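Local structure of CurJ (Moorea producens 3L, 5TZ6) at residues Leu148-Leu151 / Glu152-Ala156. The protein is the dehydratase domain of a curacin polyketide synthase module, which probably removes water from polyketide intermediates, including by vinylogous dehydration. The protein carries 1 engineered substitution. Numbering follows the deposited sequence.
Sequences LIPL and EEIQA
Pro150 O accepts the backbone N-H of Ile154 at 3.2 Å from N to O, and one residue further on Leu151 O accepts the N-H of Gln155 at a similar length. The first bond is rather bent, 140° at the hydrogen, and the second is straighter at 155°; both donors stand tilted from the carbonyl planes. Proline is tolerated at the N-cap position, because its missing N-H costs the helix no bond and Pro150 O is the first acceptor, though the ring offers no side-chain acceptor. Glu152 has CG between its backbone N and carbonyl carbon, and the chain then bends at chi2, leaving OE2 3.3 Å from Leu151 N at the first turn, where a carboxylate would probably be favoured by the helix dipole. Around this frame the packing is local. The Pro150 ring lies alongside the Glu153 side chain, CG to CB 3.6 Å, while Ile154 CG1 comes within 3.2 Å of Pro150 O. Leu151 holds CG anti to its backbone N (chi1 167°), which carries CD1 to Gln155 OE1 as the two side chains pass at a slant. Leu151 also touches Trp260 and Phe282, Gln155 touches Trp260 and Leu196, and buried Ile154 meets Tyr262 and Leu196; these three face the strands, while Glu152 and Glu153 are exposed. Replacing Leu151 with an alanine would probably open a gap over Trp260 and Phe282 and leave the Gln155 amide freer to turn. This is the first turn of amphipathic surface helix 151-157, laid over strands 194-200, 258-267 and 274-282 of the hotdog-type dehydratase fold.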
# COMPACT_ATOMS: atom_id res chain seq x y z
N LEU A 148 0.22 28.51 28.87
CA LEU A 148 -0.71 29.44 28.22
C LEU A 148 -0.51 30.90 28.64
O LEU A 148 -1.39 31.45 29.30
CB LEU A 148 -2.16 29.04 28.53
CG LEU A 148 -3.34 29.67 27.79
CD1 LEU A 148 -2.89 30.67 26.73
CD2 LEU A 148 -4.21 28.59 27.18
N ILE A 149 0.60 31.56 28.28
CA ILE A 149 1.74 30.98 27.58
C ILE A 149 3.03 31.46 28.25
O ILE A 149 3.95 30.67 28.45
CB ILE A 149 1.76 31.34 26.08
CG1 ILE A 149 0.35 31.29 25.49
CG2 ILE A 149 2.71 30.41 25.32
CD1 ILE A 149 -0.45 32.55 25.75
N PRO A 150 3.12 32.77 28.59
CA PRO A 150 2.24 33.94 28.43
C PRO A 150 2.72 34.92 27.36
O PRO A 150 3.90 35.29 27.35
CB PRO A 150 2.30 34.60 29.81
CG PRO A 150 3.52 33.98 30.52
CD PRO A 150 4.20 33.08 29.53
N LEU A 151 1.82 35.37 26.48
CA LEU A 151 2.25 36.11 25.29
C LEU A 151 2.70 37.53 25.63
O LEU A 151 3.63 38.04 24.98
CB LEU A 151 1.12 36.15 24.26
CG LEU A 151 1.25 37.14 23.10
CD1 LEU A 151 2.62 37.06 22.44
CD2 LEU A 151 0.16 36.90 22.07
N GLU A 152 2.08 38.18 26.61
CA GLU A 152 2.49 39.54 26.94
C GLU A 152 3.73 39.55 27.83
O GLU A 152 4.60 40.42 27.68
CB GLU A 152 1.35 40.32 27.60
CG GLU A 152 0.66 39.60 28.75
CD GLU A 152 -0.43 38.66 28.28
OE1 GLU A 152 -1.57 39.14 28.05
OE2 GLU A 152 -0.15 37.45 28.10
N GLU A 153 3.84 38.60 28.77
CA GLU A 153 5.07 38.46 29.54
C GLU A 153 6.28 38.24 28.64
O GLU A 153 7.38 38.71 28.95
CB GLU A 153 4.94 37.31 30.54
CG GLU A 153 4.90 37.75 31.99
CD GLU A 153 6.17 38.45 32.41
OE1 GLU A 153 6.13 39.20 33.41
OE2 GLU A 153 7.21 38.27 31.74
N ILE A 154 6.09 37.56 27.51
CA ILE A 154 7.21 37.27 26.62
C ILE A 154 7.55 38.49 25.78
O ILE A 154 8.73 38.77 25.52
CB ILE A 154 6.90 36.04 25.75
CG1 ILE A 154 6.95 34.77 26.60
CG2 ILE A 154 7.88 35.95 24.59
CD1 ILE A 154 6.38 33.54 25.91
N GLN A 155 6.54 39.22 25.32
CA GLN A 155 6.80 40.44 24.56
C GLN A 155 7.56 41.48 25.38
O GLN A 155 8.09 42.44 24.80
CB GLN A 155 5.49 41.03 24.04
CG GLN A 155 5.01 40.38 22.75
CD GLN A 155 3.57 40.68 22.43
OE1 GLN A 155 2.95 40.01 21.61
NE2 GLN A 155 3.02 41.70 23.09
N ALA A 156 7.65 41.31 26.70
CA ALA A 156 8.41 42.20 27.56
C ALA A 156 9.89 41.82 27.62
O ALA A 156 10.75 42.70 27.62
CB ALA A 156 7.82 42.20 28.97